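Local coordinates for xyloglucanase (Paenibacillus pabuli, PDB 2JEP), which hydrolyses xyloglucan, a polysaccharide of plant cell walls, and belongs to glycoside hydrolase family 5, at residues Y171-I176 / A219-V224; I176-N181 / M260-Y265. All coordinates share one frame; numbering follows the deposited sequence.

Contact 1: Y171-I176 / A219-V224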
loop_
_atom_site.group_PDB
_atom_site.type_symbol
_atom_site.label_atom_id
_atom_site.label_comp_id
_atom_site.label_asym_id
_atom_site.label_seq_id
_atom_site.Cartn_x
_atom_site.Cartn_y
_atom_site.Cartn_z
ATOM N N TYR A 171 -10.793 0.166 17.464
ATOM C CA TYR A 171 -10.347 -1.034 16.767
ATOM C C TYR A 171 -9.010 -1.527 17.308
ATOM O O TYR A 171 -8.147 -0.732 17.677
ATOM C CB TYR A 171 -10.207 -0.750 15.265
ATOM C CG TYR A 171 -11.537 -0.640 14.571
ATOM C CD1 TYR A 171 -12.427 0.402 14.850
ATOM C CD2 TYR A 171 -11.940 -1.591 13.637
ATOM C CE1 TYR A 171 -13.659 0.489 14.232
ATOM C CE2 TYR A 171 -13.176 -1.495 13.002
ATOM C CZ TYR A 171 -14.046 -0.459 13.308
ATOM O OH TYR A 171 -15.286 -0.322 12.729
ATOM N N ASN A 172 -8.844 -2.846 17.378
ATOM C CA ASN A 172 -7.628 -3.442 17.910
ATOM C C ASN A 172 -6.466 -3.357 16.918
ATOM O O ASN A 172 -6.573 -2.676 15.875
ATOM C CB ASN A 172 -7.895 -4.848 18.476
ATOM C CG ASN A 172 -8.090 -5.912 17.429
ATOM O OD1 ASN A 172 -7.741 -5.736 16.263
ATOM N ND2 ASN A 172 -8.643 -7.068 17.859
ATOM N N ASP A 173 -5.362 -4.023 17.240
ATOM C CA ASP A 173 -4.139 -3.899 16.475
ATOM C C ASP A 173 -4.204 -4.564 15.105
ATOM O O ASP A 173 -3.240 -4.446 14.334
ATOM C CB ASP A 173 -2.930 -4.448 17.223
ATOM C CG ASP A 173 -2.436 -3.541 18.337
ATOM O OD1 ASP A 173 -2.955 -2.430 18.541
ATOM O OD2 ASP A 173 -1.465 -3.973 19.004
ATOM N N ARG A 174 -5.299 -5.249 14.784
ATOM C CA ARG A 174 -5.497 -5.724 13.415
ATOM C C ARG A 174 -5.769 -4.582 12.436
ATOM O O ARG A 174 -5.637 -4.782 11.238
ATOM C CB ARG A 174 -6.562 -6.815 13.319
ATOM C CG ARG A 174 -6.017 -8.191 13.742
ATOM C CD ARG A 174 -6.981 -9.342 13.450
ATOM N NE ARG A 174 -8.208 -9.243 14.249
ATOM C CZ ARG A 174 -9.385 -8.790 13.819
ATOM N NH1 ARG A 174 -9.525 -8.339 12.582
ATOM N NH2 ARG A 174 -10.441 -8.757 14.650
ATOM N N LEU A 175 -6.140 -3.396 12.926
ATOM C CA LEU A 175 -6.286 -2.227 12.062
ATOM C C LEU A 175 -5.023 -1.362 12.147
ATOM O O LEU A 175 -4.619 -0.898 13.224
ATOM C CB LEU A 175 -7.527 -1.413 12.441
ATOM C CG LEU A 175 -7.758 -0.172 11.575
ATOM C CD1 LEU A 175 -7.960 -0.505 10.085
ATOM C CD2 LEU A 175 -8.957 0.626 12.112
ATOM N N ILE A 176 -4.411 -1.163 10.980
ATOM C CA ILE A 176 -3.207 -0.384 10.774
ATOM C C ILE A 176 -3.546 0.874 10.007
ATOM O O ILE A 176 -4.291 0.806 9.032
ATOM C CB ILE A 176 -2.190 -1.214 9.972
ATOM C CG1 ILE A 176 -1.797 -2.482 10.751
ATOM C CG2 ILE A 176 -0.940 -0.379 9.582
ATOM C CD1 ILE A 176 -1.118 -3.539 9.891
ATOM N N ALA A 219 -1.515 2.972 20.663
ATOM C CA ALA A 219 -0.764 1.719 20.683
ATOM C C ALA A 219 -0.652 0.997 19.357
ATOM O O ALA A 219 0.187 0.124 19.212
ATOM C CB ALA A 219 -1.375 0.763 21.727
ATOM N N ARG A 220 -1.506 1.329 18.389
ATOM C CA ARG A 220 -1.586 0.520 17.178
ATOM C C ARG A 220 -0.364 0.700 16.275
ATOM O O ARG A 220 0.401 1.650 16.409
ATOM C CB ARG A 220 -2.875 0.780 16.425
ATOM C CG ARG A 220 -2.883 2.009 15.573
ATOM C CD ARG A 220 -4.144 2.126 14.696
ATOM N NE ARG A 220 -5.336 2.342 15.507
ATOM C CZ ARG A 220 -6.186 1.412 15.922
ATOM N NH1 ARG A 220 -6.077 0.150 15.565
ATOM N NH2 ARG A 220 -7.158 1.761 16.742
ATOM N N TRP A 221 -0.206 -0.222 15.332
ATOM C CA TRP A 221 0.828 -0.090 14.327
ATOM C C TRP A 221 0.470 0.979 13.302
ATOM O O TRP A 221 -0.667 1.065 12.825
ATOM C CB TRP A 221 1.033 -1.425 13.626
ATOM C CG TRP A 221 1.633 -2.456 14.503
ATOM C CD1 TRP A 221 0.976 -3.380 15.277
ATOM C CD2 TRP A 221 3.023 -2.686 14.702
ATOM N NE1 TRP A 221 1.887 -4.151 15.950
ATOM C CE2 TRP A 221 3.150 -3.746 15.620
ATOM C CE3 TRP A 221 4.174 -2.070 14.230
ATOM C CZ2 TRP A 221 4.398 -4.231 16.038
ATOM C CZ3 TRP A 221 5.409 -2.547 14.659
ATOM C CH2 TRP A 221 5.501 -3.615 15.553
ATOM N N LEU A 222 1.478 1.776 12.943
ATOM C CA LEU A 222 1.347 2.843 11.964
ATOM C C LEU A 222 2.388 2.642 10.875
ATOM O O LEU A 222 3.566 2.442 11.169
ATOM C CB LEU A 222 1.592 4.185 12.638
ATOM C CG LEU A 222 0.702 4.519 13.846
ATOM C CD1 LEU A 222 1.083 5.884 14.423
ATOM C CD2 LEU A 222 -0.755 4.463 13.491
ATOM N N LEU A 223 1.942 2.688 9.619
ATOM C CA LEU A 223 2.764 2.400 8.453
ATOM C C LEU A 223 3.084 3.714 7.734
ATOM O O LEU A 223 2.169 4.485 7.454
ATOM C CB LEU A 223 1.995 1.458 7.525
ATOM C CG LEU A 223 2.586 1.066 6.172
ATOM C CD1 LEU A 223 3.894 0.300 6.388
ATOM C CD2 LEU A 223 1.629 0.244 5.357
ATOM N N VAL A 224 4.373 3.954 7.463
ATOM C CA VAL A 224 4.826 5.176 6.824
ATOM C C VAL A 224 5.756 4.837 5.658
ATOM O O VAL A 224 6.588 3.938 5.769
ATOM C CB VAL A 224 5.532 6.152 7.811
ATOM C CG1 VAL A 224 4.564 6.527 8.923
ATOM C CG2 VAL A 224 6.829 5.578 8.383
HETATM O O HOH W 1 -2.258 -1.973 14.356
HETATM O O HOH W 2 0.366 -2.373 20.194
HETATM O O HOH W 3 0.064 -5.889 17.617
#
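Arg220 reaches across to the turn before strand 175-178 and gives its guanidinium to three backbone carbonyls. Arg220 NH2 donates to Tyr171 O at 2.8 Å, and NH1 gives a longer bond to the same oxygen, so one acceptor is held end-on by two nitrogens. Both come from the same face of the Tyr171 carbonyl. Arg220 NH1 also donates to Leu175 O at 3.0 Å (N-H...O 152°) and weakly to Asn172 O. The chain gets there by a bend at chi3 (67°), and Asn217 OD1 takes NE, which helps fix the plane. Asn172 to Leu175 is a type I turn, and Asn172 OD1 accepts from Arg174 N as an Asx turn.

Asp173 crosses the start of the Arg220 side chain at a slant, OD1 coming 3.5 Å from Arg220 CA, while OD1 itself bonds to Asn216. A water joins Asp173 OD2 to Trp221 NE1 at the indole edge. Another bridges Asp173 O and Leu175 O to Trp221 N. Further along, Ile176 CG1 runs beside Trp221 CB at 4.2 Å, and Ile176 CG2 meets Leu223 CB at 4.0 Å. These contacts join the N-terminal ends of two neighbouring parallel strands in a TIM barrel.

Contact 2: I176-N181 / M260-Y265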
loop_
_atom_site.group_PDB
_atom_site.type_symbol
_atom_site.label_atom_id
_atom_site.label_comp_id
_atom_site.label_asym_id
_atom_site.label_seq_id
_atom_site.Cartn_x
_atom_site.Cartn_y
_atom_site.Cartn_z
ATOM N N ILE A 176 -4.411 -1.163 10.980
ATOM C CA ILE A 176 -3.207 -0.384 10.774
ATOM C C ILE A 176 -3.546 0.874 10.007
ATOM O O ILE A 176 -4.291 0.806 9.032
ATOM C CB ILE A 176 -2.190 -1.214 9.972
ATOM C CG1 ILE A 176 -1.797 -2.482 10.751
ATOM C CG2 ILE A 176 -0.940 -0.379 9.582
ATOM C CD1 ILE A 176 -1.118 -3.539 9.891
ATOM N N PHE A 177 -3.020 2.017 10.438
ATOM C CA PHE A 177 -3.151 3.250 9.675
ATOM C C PHE A 177 -1.853 3.480 8.894
ATOM O O PHE A 177 -0.765 3.370 9.466
ATOM C CB PHE A 177 -3.369 4.479 10.561
ATOM C CG PHE A 177 -4.580 4.445 11.469
ATOM C CD1 PHE A 177 -5.695 3.677 11.209
ATOM C CD2 PHE A 177 -4.614 5.253 12.580
ATOM C CE1 PHE A 177 -6.784 3.699 12.080
ATOM C CE2 PHE A 177 -5.703 5.296 13.428
ATOM C CZ PHE A 177 -6.782 4.501 13.186
ATOM N N GLU A 178 -1.991 3.858 7.624
ATOM C CA GLU A 178 -0.880 4.161 6.717
ATOM C C GLU A 178 -0.980 5.655 6.362
ATOM O O GLU A 178 -2.014 6.134 5.893
ATOM C CB GLU A 178 -1.010 3.285 5.459
ATOM C CG GLU A 178 0.008 3.512 4.403
ATOM C CD GLU A 178 -0.226 2.675 3.168
ATOM O OE1 GLU A 178 -1.284 2.034 3.068
ATOM O OE2 GLU A 178 0.667 2.645 2.290
ATOM N N SER A 179 0.117 6.375 6.624
ATOM C CA SER A 179 0.065 7.831 6.625
ATOM C C SER A 179 -0.362 8.454 5.313
ATOM O O SER A 179 -1.042 9.482 5.290
ATOM C CB SER A 179 1.426 8.368 6.998
ATOM O OG SER A 179 2.420 7.949 6.072
ATOM N N MET A 180 0.080 7.822 4.229
ATOM C CA MET A 180 -0.144 8.324 2.877
ATOM C C MET A 180 0.368 7.237 1.949
ATOM O O MET A 180 0.811 6.184 2.423
ATOM C CB MET A 180 0.560 9.680 2.681
ATOM C CG MET A 180 2.034 9.636 2.978
ATOM S SD MET A 180 2.694 11.250 3.494
ATOM C CE MET A 180 4.422 10.866 3.686
ATOM N N ASN A 181 0.240 7.466 0.649
ATOM C CA ASN A 181 0.511 6.428 -0.330
ATOM C C ASN A 181 1.860 6.656 -1.007
ATOM O O ASN A 181 2.903 6.383 -0.388
ATOM C CB ASN A 181 -0.690 6.312 -1.296
ATOM C CG ASN A 181 -0.493 5.273 -2.369
ATOM O OD1 ASN A 181 -0.039 4.168 -2.061
ATOM N ND2 ASN A 181 -0.824 5.613 -3.623
ATOM N N MET A 260 5.846 0.823 11.102
ATOM C CA MET A 260 6.252 -0.054 9.999
ATOM C C MET A 260 6.611 0.839 8.812
ATOM O O MET A 260 6.103 1.960 8.714
ATOM C CB MET A 260 5.093 -0.939 9.540
ATOM C CG MET A 260 4.348 -1.662 10.611
ATOM S SD MET A 260 2.926 -2.524 9.925
ATOM C CE MET A 260 2.665 -3.832 11.160
ATOM N N ILE A 261 7.427 0.319 7.894
ATOM C CA ILE A 261 7.890 1.080 6.734
ATOM C C ILE A 261 7.315 0.485 5.453
ATOM O O ILE A 261 7.353 -0.722 5.244
ATOM C CB ILE A 261 9.425 1.086 6.637
ATOM C CG1 ILE A 261 10.074 1.510 7.967
ATOM C CG2 ILE A 261 9.906 2.012 5.530
ATOM C CD1 ILE A 261 9.640 2.887 8.493
ATOM N N SER A 262 6.755 1.364 4.618
ATOM C CA SER A 262 6.136 0.981 3.351
ATOM C C SER A 262 7.065 1.158 2.175
ATOM O O SER A 262 7.760 2.149 2.125
ATOM C CB SER A 262 4.943 1.884 3.121
ATOM O OG SER A 262 4.430 1.781 1.818
ATOM N N ALA A 263 7.055 0.197 1.242
ATOM C CA ALA A 263 7.605 0.402 -0.104
ATOM C C ALA A 263 6.708 -0.363 -1.067
ATOM O O ALA A 263 5.960 -1.280 -0.647
ATOM C CB ALA A 263 9.092 -0.080 -0.222
ATOM N N HIS A 264 6.735 0.049 -2.340
ATOM C CA HIS A 264 6.001 -0.624 -3.407
ATOM C C HIS A 264 6.984 -1.181 -4.425
ATOM O O HIS A 264 8.072 -0.651 -4.559
ATOM C CB HIS A 264 5.022 0.340 -4.086
ATOM C CG HIS A 264 3.909 0.804 -3.195
ATOM N ND1 HIS A 264 3.028 1.807 -3.548
ATOM C CD2 HIS A 264 3.590 0.450 -1.925
ATOM C CE1 HIS A 264 2.177 2.001 -2.544
ATOM N NE2 HIS A 264 2.487 1.184 -1.549
ATOM N N TYR A 265 6.594 -2.232 -5.135
ATOM C CA TYR A 265 7.536 -2.909 -6.018
ATOM C C TYR A 265 6.868 -3.375 -7.300
ATOM O O TYR A 265 6.004 -4.252 -7.274
ATOM C CB TYR A 265 8.157 -4.107 -5.309
ATOM C CG TYR A 265 9.379 -4.658 -6.003
ATOM C CD1 TYR A 265 10.599 -4.026 -5.870
ATOM C CD2 TYR A 265 9.311 -5.771 -6.844
ATOM C CE1 TYR A 265 11.724 -4.521 -6.521
ATOM C CE2 TYR A 265 10.430 -6.254 -7.486
ATOM C CZ TYR A 265 11.625 -5.625 -7.315
ATOM O OH TYR A 265 12.772 -6.085 -7.943
HETATM O O HOH W 4 2.051 0.575 1.117
HETATM O O HOH W 5 2.843 3.915 1.332
#
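The inside of the family 5 (beta/alpha)8 barrel is bridged here, between strands 175-178 and 259-265, which are two places apart in the sheet. The axes of the short segments 176-178 and 260-265 come within 9.6 Å at an angle of 52°. At that separation no backbone hydrogen bond forms between the two segments, and they meet through side chains and two waters. At the N-terminal end of the strands, Ile176 CD1 meets Met260 CE at 4.0 Å. The two side chains cross at about a right angle. Met260 is extended beyond CG, which carries its methyl group across to the isoleucine.

Toward the C-terminal ends the contact becomes polar. Glu178 has CG anti to the backbone N (chi1 177°) and stays extended, so its carboxylate projects into the barrel. Glu178 OE2 stops 3.9 Å from Ser262 OG, and two waters link these atoms. One donates to Glu178 OE2 at 2.8 Å and also bonds Ser262 OG and His264 NE2, the last at the imidazole edge. The other lies within hydrogen-bonding distance of Glu178 OE2, Ser262 OG and Asn181 O. The other carboxylate oxygen, Glu178 OE1, forms a salt bridge with Arg87 NE.

Asn181 OD1 lies in the plane of the His264 ring, 3.1 Å from CE1 at its edge. The amide is turned 42° from the ring. Arg87 NH2 donates to this same oxygen, while His264 ND1 is hydrogen-bonded to Glu182. Glu323 touches both Asn181 and His264. The Asn181-Glu182 pair after strand 175-178 and Glu323 on strand 319-324 match the Asn-Glu and second glutamate of the family 5 active site, and Glu182 and Glu323 are probably its acid/base and nucleophile.

How the contacts relate
Contacts 1 and 2 have centres about 12 Å apart and share Ile176 on strand 175-178. Along the chain their segments alternate: 171-176, 176-181, 219-224, 260-265. Strand 222-225 lies between strands 175-178 and 259-265 in the eight-stranded parallel barrel. Probable backbone hydrogen bonds link it to each side, Leu223 N to Phe177 O and Leu222 O to Met260 N. Contact 1 joins adjacent strands near their N-terminal ends, and its centre is about 14 Å from the chain centre. Contact 2 spans the barrel interior, its centre about 5 Å from that of the chain, and runs toward the C-terminal ends, where TIM-barrel enzymes carry their active sites.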